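Local coordinates for DNA-entry nuclease (Competence-specific nuclease) (Streptococcus agalactiae ILRI112, PDB 4QGO), which probably cleaves DNA without sequence specificity, as a beta-beta-alpha-metal nuclease regarded as a virulence factor, captured here as its catalytic domain with no metal bound, at residues Gln166-Arg171 with Ala193-Gly198; Glu157-Lys162 with Leu200-Ala205. The protein carries 1 engineered substitution. All blocks are in the same frame, centred on the assembly; numbering follows the deposited sequence.

Overall arrangement
Both contacts belong to the seven-stranded antiparallel sheet and the helix 153-165 packed on it, and their centres lie about 10 Å apart on the same side of the chain's centre. Along the chain the order is helix 153-165, strand 170-177, strand 188-195 and strand 201-207, so interaction 2 brings together the first and last of these elements while interaction 1 pairs the two between. The contacts meet directly: strands 188-195 and 201-207 are neighbours in the sheet, with Ser195 N 2.9 Å from Leu200 O. Interaction 1 thus joins two strands edge to edge, and interaction 2 lays the helix against the sheet, with Val160 and Val170 among the residues between the two layers.

Interaction 1 (Gln166-Arg171 with Ala193-Gly198); sequences QNKRVR and AKSQDG. With SO4 (sulfate ion), chain C.
Asp197 OD1 is held by two hydroxyls, those of Ser195 and Thr199, while Lys168 takes the other carboxylate oxygen. Ser195 OG gives its proton to Asp197 OD1 at 2.7 Å, nearly along the C-O axis; Lys168 NZ forms a salt bridge of 2.9 Å to Asp197 OD2, which accepts with its syn lone pair. With partners on both oxygens, the rotation of the carboxylate is restricted. Lys168 reaches it with an extended chain that bends only at its end (chi4 -56°), crossing the aspartate at about a right angle. A long flexible amine suits this partly exposed edge, and the small serine fits the buried start of the turn.

Behind this pair the backbones run antiparallel. Arg171 N bonds Lys194 O at 2.9 Å and Lys194 N bonds Arg171 O at 3.0 Å, a hydrogen-bonded pair; Val170 and Ser195 form the adjoining non-hydrogen-bonded pair. The valine, beta-branched and apolar, turns its CG1 to Ala193 CB at 4.1 Å, on the face that helix 153-165 covers. Past the last bridge, Gln196 N still reaches Arg169 O at 2.9 Å.

One water joins the side chains of Arg169 and Gln196: it accepts from Arg169 NE in the guanidinium plane and donates to Gln196 OE1 at 2.7 Å. The planes of the guanidinium and amide stand 83° apart. The far end of Arg169 goes to Val49 O and Asp71, and Arg171 reaches Asn67, with a weak bond to a sulfate.

Strands 170-177 and 188-195 form a beta hairpin, and a type I turn, Ser195 to Gly198, leads out of its second strand.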
ATOM      1  N   GLN A 166      -9.047   1.949 -19.175  0.54 10.16           N
ATOM      2  CA  GLN A 166      -9.642   1.107 -20.209  0.54  8.49           C
ATOM      3  C   GLN A 166     -11.121   0.874 -19.917  0.54 10.83           C
ATOM      4  O   GLN A 166     -11.718  -0.070 -20.435  0.54 14.17           O
ATOM      5  CB  GLN A 166      -8.919  -0.237 -20.296  0.54 12.30           C
ATOM      6  CG  GLN A 166      -7.495  -0.165 -20.813  0.54 14.22           C
ATOM      7  CD  GLN A 166      -6.783  -1.496 -20.721  0.54 23.68           C
ATOM      8  OE1 GLN A 166      -7.126  -2.339 -19.890  0.54 31.39           O
ATOM      9  NE2 GLN A 166      -5.786  -1.695 -21.575  0.54 40.13           N
ATOM     10  N   ASN A 167     -11.691   1.727 -19.070  0.54  9.90           N
ATOM     11  CA  ASN A 167     -13.115   1.687 -18.721  0.54 10.17           C
ATOM     12  C   ASN A 167     -13.536   0.483 -17.881  0.54  8.65           C
ATOM     13  O   ASN A 167     -14.684   0.051 -17.929  0.54 15.42           O
ATOM     14  CB  ASN A 167     -13.990   1.797 -19.977  0.54 13.51           C
ATOM     15  CG  ASN A 167     -13.708   3.054 -20.765  0.54 16.75           C
ATOM     16  OD1 ASN A 167     -13.638   4.141 -20.204  0.54 16.69           O
ATOM     17  ND2 ASN A 167     -13.535   2.910 -22.074  0.54 25.78           N
ATOM     18  N   LYS A 168     -12.604  -0.048 -17.101  1.00  9.05           N
ATOM     19  CA  LYS A 168     -12.931  -1.145 -16.198  1.00  8.24           C
ATOM     20  C   LYS A 168     -13.392  -0.615 -14.840  1.00  8.53           C
ATOM     21  O   LYS A 168     -13.030   0.491 -14.430  1.00  9.99           O
ATOM     22  CB  LYS A 168     -11.742  -2.082 -16.028  1.00  8.97           C
ATOM     23  CG  LYS A 168     -11.282  -2.679 -17.350  1.00 14.02           C
ATOM     24  CD  LYS A 168     -10.274  -3.781 -17.139  1.00 14.45           C
ATOM     25  CE  LYS A 168      -9.684  -4.221 -18.472  1.00 16.80           C
ATOM     26  NZ  LYS A 168     -10.750  -4.648 -19.430  1.00 17.57           N
ATOM     27  N   ARG A 169     -14.224  -1.401 -14.173  1.00  7.29           N
ATOM     28  CA  ARG A 169     -14.629  -1.157 -12.791  1.00  9.15           C
ATOM     29  C   ARG A 169     -13.736  -2.013 -11.904  1.00  6.38           C
ATOM     30  O   ARG A 169     -13.670  -3.229 -12.076  1.00  8.44           O
ATOM     31  CB  ARG A 169     -16.084  -1.567 -12.576  1.00  9.53           C
ATOM     32  CG  ARG A 169     -17.104  -0.637 -13.221  1.00 10.73           C
ATOM     33  CD  ARG A 169     -17.696   0.310 -12.189  1.00  9.71           C
ATOM     34  NE  ARG A 169     -18.574  -0.384 -11.256  1.00 12.03           N
ATOM     35  CZ  ARG A 169     -19.215   0.201 -10.250  1.00  7.51           C
ATOM     36  NH1 ARG A 169     -19.061   1.508 -10.005  1.00  7.41           N
ATOM     37  NH2 ARG A 169     -19.989  -0.524  -9.463  1.00 10.75           N
ATOM     38  N   VAL A 170     -13.037  -1.378 -10.975  1.00  7.39           N
ATOM     39  CA  VAL A 170     -12.074  -2.105 -10.151  1.00  6.20           C
ATOM     40  C   VAL A 170     -12.408  -1.989  -8.670  1.00  6.11           C
ATOM     41  O   VAL A 170     -12.404  -0.901  -8.105  1.00  6.15           O
ATOM     42  CB  VAL A 170     -10.630  -1.627 -10.406  1.00  5.03           C
ATOM     43  CG1 VAL A 170      -9.663  -2.460  -9.567  1.00  8.35           C
ATOM     44  CG2 VAL A 170     -10.282  -1.767 -11.883  1.00  6.46           C
ATOM     45  N   ARG A 171     -12.728  -3.125  -8.055  1.00  5.05           N
ATOM     46  CA  ARG A 171     -12.888  -3.200  -6.607  1.00  6.17           C
ATOM     47  C   ARG A 171     -11.479  -3.329  -6.006  1.00  5.05           C
ATOM     48  O   ARG A 171     -10.667  -4.100  -6.490  1.00  5.35           O
ATOM     49  CB  ARG A 171     -13.776  -4.397  -6.253  1.00  6.68           C
ATOM     50  CG  ARG A 171     -14.047  -4.590  -4.777  1.00  5.39           C
ATOM     51  CD  ARG A 171     -14.986  -3.522  -4.175  1.00  6.14           C
ATOM     52  NE  ARG A 171     -15.263  -3.909  -2.796  1.00  5.64           N
ATOM     53  CZ  ARG A 171     -14.466  -3.648  -1.764  1.00  7.08           C
ATOM     54  NH1 ARG A 171     -13.361  -2.924  -1.930  1.00  7.11           N
ATOM     55  NH2 ARG A 171     -14.779  -4.094  -0.559  1.00  6.83           N
ATOM     56  N   ALA A 193      -7.000  -6.306  -5.694  1.00  4.99           N
ATOM     57  CA  ALA A 193      -7.783  -5.676  -6.754  1.00  5.07           C
ATOM     58  C   ALA A 193      -8.483  -6.719  -7.610  1.00  6.08           C
ATOM     59  O   ALA A 193      -7.944  -7.801  -7.847  1.00  6.44           O
ATOM     60  CB  ALA A 193      -6.905  -4.777  -7.627  1.00  7.23           C
ATOM     61  N   LYS A 194      -9.676  -6.375  -8.092  1.00  5.44           N
ATOM     62  CA  LYS A 194     -10.446  -7.263  -8.956  1.00  6.12           C
ATOM     63  C   LYS A 194     -11.302  -6.400  -9.867  1.00  6.38           C
ATOM     64  O   LYS A 194     -12.047  -5.550  -9.391  1.00  6.55           O
ATOM     65  CB  LYS A 194     -11.322  -8.180  -8.094  1.00  5.36           C
ATOM     66  CG  LYS A 194     -12.295  -9.055  -8.867  1.00 13.30           C
ATOM     67  CD  LYS A 194     -11.542 -10.066  -9.705  1.00 11.58           C
ATOM     68  CE  LYS A 194     -12.513 -11.009 -10.420  1.00 14.02           C
ATOM     69  NZ  LYS A 194     -13.372 -11.749  -9.453  1.00 20.04           N
ATOM     70  N   SER A 195     -11.198  -6.610 -11.177  1.00  6.23           N
ATOM     71  CA  SER A 195     -12.094  -5.917 -12.101  1.00  6.23           C
ATOM     72  C   SER A 195     -13.396  -6.701 -12.294  1.00  7.79           C
ATOM     73  O   SER A 195     -13.433  -7.929 -12.128  1.00  8.92           O
ATOM     74  CB  SER A 195     -11.409  -5.655 -13.448  1.00  8.42           C
ATOM     75  OG  SER A 195     -11.128  -6.871 -14.125  1.00  8.00           O
ATOM     76  N   GLN A 196     -14.456  -5.976 -12.626  1.00  8.43           N
ATOM     77  CA  GLN A 196     -15.751  -6.596 -12.891  1.00  8.06           C
ATOM     78  C   GLN A 196     -15.631  -7.704 -13.936  1.00 10.69           C
ATOM     79  O   GLN A 196     -16.206  -8.778 -13.764  1.00 10.89           O
ATOM     80  CB  GLN A 196     -16.768  -5.540 -13.337  1.00  8.99           C
ATOM     81  CG  GLN A 196     -18.152  -6.110 -13.661  1.00 10.59           C
ATOM     82  CD  GLN A 196     -19.066  -5.101 -14.350  1.00 12.55           C
ATOM     83  OE1 GLN A 196     -19.078  -3.915 -14.019  1.00 12.50           O
ATOM     84  NE2 GLN A 196     -19.840  -5.580 -15.321  1.00 17.36           N
ATOM     85  N   ASP A 197     -14.858  -7.453 -14.993  1.00  7.93           N
ATOM     86  CA  ASP A 197     -14.716  -8.441 -16.070  1.00  8.59           C
ATOM     87  C   ASP A 197     -13.708  -9.547 -15.781  1.00 12.46           C
ATOM     88  O   ASP A 197     -13.506 -10.437 -16.608  1.00 14.32           O
ATOM     89  CB  ASP A 197     -14.427  -7.771 -17.427  1.00 10.08           C
ATOM     90  CG  ASP A 197     -13.020  -7.175 -17.535  1.00 16.20           C
ATOM     91  OD1 ASP A 197     -12.181  -7.329 -16.622  1.00 11.36           O
ATOM     92  OD2 ASP A 197     -12.741  -6.547 -18.577  1.00 13.52           O
ATOM     93  N   GLY A 198     -13.060  -9.466 -14.619  1.00 10.10           N
ATOM     94  CA  GLY A 198     -12.145 -10.498 -14.170  1.00  9.74           C
ATOM     95  C   GLY A 198     -10.749 -10.469 -14.774  1.00 10.59           C
ATOM     96  O   GLY A 198      -9.908 -11.306 -14.424  1.00 14.04           O
TER
HETATM   97  S   SO4 C 301     -14.307  -5.320   3.498  0.75  5.40           S
HETATM   98  O1  SO4 C 301     -13.193  -4.757   4.245  0.75  5.07           O
HETATM   99  O2  SO4 C 301     -15.519  -4.564   3.768  0.75  6.46           O
HETATM  100  O3  SO4 C 301     -14.535  -6.720   3.878  0.75  8.15           O
HETATM  101  O4  SO4 C 301     -14.033  -5.257   2.069  0.75  7.72           O
HETATM  102  O   HOH W   1     -19.102  -3.249 -11.360  1.00 10.54           O

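Interaction 2 (Glu157-Lys162 with Leu200-Ala205); sequences ESLVRK and LEFNVA
Apolar contacts alone join Leu159 and Val160 of the helix to Leu200 and Phe202 of the strand side; no hydrogen bond crosses between the segments. The closest approach is that of Val160 CG2 to the edge of the Phe202 ring, near its plane and 3.7 Å from Phe202 CZ, and the two side chains cross at about a right angle. Leu159 CD1 approaches the same ring obliquely, at 4.2 Å from Phe202 CD2. The ring is set by a first torsion of 61°, which places CG between the backbone N and the carbonyl carbon and directs CZ toward the valine. A broad flat residue suits this buried place because one ring can touch two successive helix residues.

The aliphatic contacts lie around Leu200. Its CD2 methyl sits 4.1 Å from Val160 CA and at the same distance from Leu159 O, so it rests against the helix backbone. That methyl also touches Val160 CG2 at 4.3 Å, while the other, Leu200 CD1, meets Leu159 CB. The branched end of a leucine can thus divide its packing between two successive helix residues.

On the helix's polar side Arg161 NH2 donates to Ser158 OG at 2.9 Å, the oxygen lying 29° out of the guanidinium plane, and Asn146 also bonds that oxygen.

Tyr156, a turn earlier in helix 153-165, meets the Phe202 ring edge to face. Besides Phe202 of strand 201-207, Val160 touches Ala193 of strand 188-195 and Val170 and Tyr172 of strand 170-177, so the helix packs across three consecutive strands of the sheet.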
ATOM      1  N   GLU A 157      -0.449   0.169  -8.417  1.00  5.31           N
ATOM      2  CA  GLU A 157      -1.309   1.314  -8.714  1.00  6.04           C
ATOM      3  C   GLU A 157      -1.386   1.576 -10.214  1.00  5.85           C
ATOM      4  O   GLU A 157      -2.461   1.892 -10.729  1.00  6.87           O
ATOM      5  CB  GLU A 157      -0.859   2.555  -7.937  1.00  6.28           C
ATOM      6  CG  GLU A 157      -1.168   2.419  -6.437  1.00  6.55           C
ATOM      7  CD  GLU A 157      -0.465   3.442  -5.592  1.00  8.04           C
ATOM      8  OE1 GLU A 157       0.611   3.903  -6.008  1.00  9.92           O
ATOM      9  OE2 GLU A 157      -0.977   3.787  -4.501  1.00  7.46           O
ATOM     10  N   SER A 158      -0.265   1.416 -10.913  1.00  6.09           N
ATOM     11  CA  SER A 158      -0.268   1.551 -12.360  1.00  7.00           C
ATOM     12  C   SER A 158      -1.153   0.513 -13.035  1.00  6.63           C
ATOM     13  O   SER A 158      -1.841   0.837 -14.007  1.00  8.22           O
ATOM     14  CB  SER A 158       1.148   1.462 -12.920  1.00  8.45           C
ATOM     15  OG  SER A 158       1.914   2.575 -12.494  1.00 12.42           O
ATOM     16  N   LEU A 159      -1.156  -0.725 -12.540  1.00  6.12           N
ATOM     17  CA  LEU A 159      -2.051  -1.728 -13.109  1.00  8.60           C
ATOM     18  C   LEU A 159      -3.506  -1.306 -12.956  1.00  6.66           C
ATOM     19  O   LEU A 159      -4.317  -1.466 -13.876  1.00  6.71           O
ATOM     20  CB  LEU A 159      -1.856  -3.097 -12.440  1.00  7.62           C
ATOM     21  CG  LEU A 159      -0.501  -3.768 -12.642  1.00  7.93           C
ATOM     22  CD1 LEU A 159      -0.470  -5.095 -11.879  1.00  8.51           C
ATOM     23  CD2 LEU A 159      -0.209  -3.987 -14.121  1.00 12.62           C
ATOM     24  N   VAL A 160      -3.843  -0.774 -11.784  1.00  5.78           N
ATOM     25  CA  VAL A 160      -5.218  -0.384 -11.502  1.00  5.61           C
ATOM     26  C   VAL A 160      -5.602   0.837 -12.333  1.00  5.35           C
ATOM     27  O   VAL A 160      -6.680   0.884 -12.930  1.00  7.05           O
ATOM     28  CB  VAL A 160      -5.416  -0.071 -10.015  1.00  5.33           C
ATOM     29  CG1 VAL A 160      -6.818   0.442  -9.760  1.00  7.37           C
ATOM     30  CG2 VAL A 160      -5.171  -1.325  -9.188  1.00  7.82           C
ATOM     31  N   ARG A 161      -4.699   1.802 -12.391  1.00  7.02           N
ATOM     32  CA  ARG A 161      -4.921   3.016 -13.169  1.00  5.81           C
ATOM     33  C   ARG A 161      -5.148   2.685 -14.636  1.00  6.93           C
ATOM     34  O   ARG A 161      -6.078   3.206 -15.262  1.00  8.42           O
ATOM     35  CB  ARG A 161      -3.702   3.919 -13.014  1.00  8.86           C
ATOM     36  CG  ARG A 161      -3.847   5.282 -13.606  1.00 14.50           C
ATOM     37  CD  ARG A 161      -2.642   6.149 -13.280  1.00 17.52           C
ATOM     38  NE  ARG A 161      -1.432   5.644 -13.923  1.00 17.07           N
ATOM     39  CZ  ARG A 161      -0.387   5.154 -13.270  1.00 18.58           C
ATOM     40  NH1 ARG A 161      -0.400   5.102 -11.938  1.00 17.35           N
ATOM     41  NH2 ARG A 161       0.670   4.720 -13.951  1.00 17.61           N
ATOM     42  N   LYS A 162      -4.312   1.812 -15.186  1.00  7.65           N
ATOM     43  CA  LYS A 162      -4.447   1.449 -16.592  1.00 10.40           C
ATOM     44  C   LYS A 162      -5.768   0.731 -16.859  1.00 10.61           C
ATOM     45  O   LYS A 162      -6.397   0.948 -17.899  1.00 11.62           O
ATOM     46  CB  LYS A 162      -3.241   0.630 -17.059  1.00 10.40           C
ATOM     47  CG  LYS A 162      -1.992   1.491 -17.191  1.00 10.99           C
ATOM     48  CD  LYS A 162      -0.741   0.672 -17.444  1.00 17.17           C
ATOM     49  CE  LYS A 162       0.483   1.582 -17.504  1.00 19.07           C
ATOM     50  NZ  LYS A 162       1.712   0.831 -17.885  1.00 24.87           N
ATOM     51  N   LEU A 200      -8.434  -8.168 -14.523  1.00  9.10           N
ATOM     52  CA  LEU A 200      -7.462  -7.722 -13.536  1.00  7.94           C
ATOM     53  C   LEU A 200      -7.753  -8.367 -12.196  1.00  7.35           C
ATOM     54  O   LEU A 200      -8.870  -8.271 -11.680  1.00  8.01           O
ATOM     55  CB  LEU A 200      -7.500  -6.205 -13.366  1.00  7.45           C
ATOM     56  CG  LEU A 200      -6.550  -5.643 -12.299  1.00  8.10           C
ATOM     57  CD1 LEU A 200      -5.111  -5.828 -12.727  1.00 10.11           C
ATOM     58  CD2 LEU A 200      -6.841  -4.166 -12.026  1.00 11.10           C
ATOM     59  N   GLU A 201      -6.748  -9.023 -11.631  1.00  7.04           N
ATOM     60  CA  GLU A 201      -6.882  -9.561 -10.280  1.00  6.66           C
ATOM     61  C   GLU A 201      -5.512  -9.744  -9.663  1.00  5.31           C
ATOM     62  O   GLU A 201      -4.636 -10.353 -10.268  1.00  8.95           O
ATOM     63  CB  GLU A 201      -7.651 -10.885 -10.270  1.00  9.24           C
ATOM     64  CG  GLU A 201      -7.871 -11.413  -8.853  1.00  6.56           C
ATOM     65  CD  GLU A 201      -8.866 -12.553  -8.762  1.00  9.93           C
ATOM     66  OE1 GLU A 201      -9.485 -12.906  -9.788  1.00 10.89           O
ATOM     67  OE2 GLU A 201      -9.040 -13.093  -7.638  1.00  9.09           O
ATOM     68  N   PHE A 202      -5.323  -9.200  -8.471  1.00  5.17           N
ATOM     69  CA  PHE A 202      -4.090  -9.455  -7.736  1.00  5.44           C
ATOM     70  C   PHE A 202      -4.307  -9.414  -6.230  1.00  6.00           C
ATOM     71  O   PHE A 202      -5.299  -8.864  -5.745  1.00  5.60           O
ATOM     72  CB  PHE A 202      -2.925  -8.535  -8.176  1.00  7.57           C
ATOM     73  CG  PHE A 202      -3.171  -7.054  -7.982  1.00  4.80           C
ATOM     74  CD1 PHE A 202      -3.132  -6.480  -6.718  1.00  4.89           C
ATOM     75  CD2 PHE A 202      -3.364  -6.227  -9.081  1.00  6.15           C
ATOM     76  CE1 PHE A 202      -3.321  -5.121  -6.545  1.00  6.52           C
ATOM     77  CE2 PHE A 202      -3.543  -4.857  -8.921  1.00  6.24           C
ATOM     78  CZ  PHE A 202      -3.517  -4.299  -7.653  1.00  5.85           C
ATOM     79  N   ASN A 203      -3.366 -10.011  -5.499  1.00  4.69           N
ATOM     80  CA  ASN A 203      -3.399 -10.061  -4.052  1.00  4.61           C
ATOM     81  C   ASN A 203      -1.942 -10.124  -3.626  1.00  7.04           C
ATOM     82  O   ASN A 203      -1.295 -11.166  -3.758  1.00  6.97           O
ATOM     83  CB  ASN A 203      -4.169 -11.301  -3.568  1.00  5.30           C
ATOM     84  CG  ASN A 203      -4.442 -11.269  -2.082  1.00  4.44           C
ATOM     85  OD1 ASN A 203      -3.862 -10.468  -1.349  1.00  5.32           O
ATOM     86  ND2 ASN A 203      -5.330 -12.148  -1.623  1.00  6.44           N
ATOM     87  N   VAL A 204      -1.417  -8.999  -3.151  1.00  4.29           N
ATOM     88  CA  VAL A 204       0.006  -8.900  -2.846  1.00  4.01           C
ATOM     89  C   VAL A 204       0.265  -8.174  -1.532  1.00  5.34           C
ATOM     90  O   VAL A 204      -0.569  -7.386  -1.048  1.00  5.43           O
ATOM     91  CB  VAL A 204       0.786  -8.162  -3.969  1.00  5.80           C
ATOM     92  CG1 VAL A 204       0.653  -8.877  -5.325  1.00  8.10           C
ATOM     93  CG2 VAL A 204       0.308  -6.728  -4.078  1.00  5.65           C
ATOM     94  N   ALA A 205       1.431  -8.442  -0.958  1.00  6.14           N
ATOM     95  CA  ALA A 205       1.935  -7.650   0.158  1.00  4.23           C
ATOM     96  C   ALA A 205       3.229  -6.998  -0.288  1.00  6.01           C
ATOM     97  O   ALA A 205       4.151  -7.682  -0.715  1.00  5.74           O
ATOM     98  CB  ALA A 205       2.175  -8.524   1.385  1.00  6.64           C
TER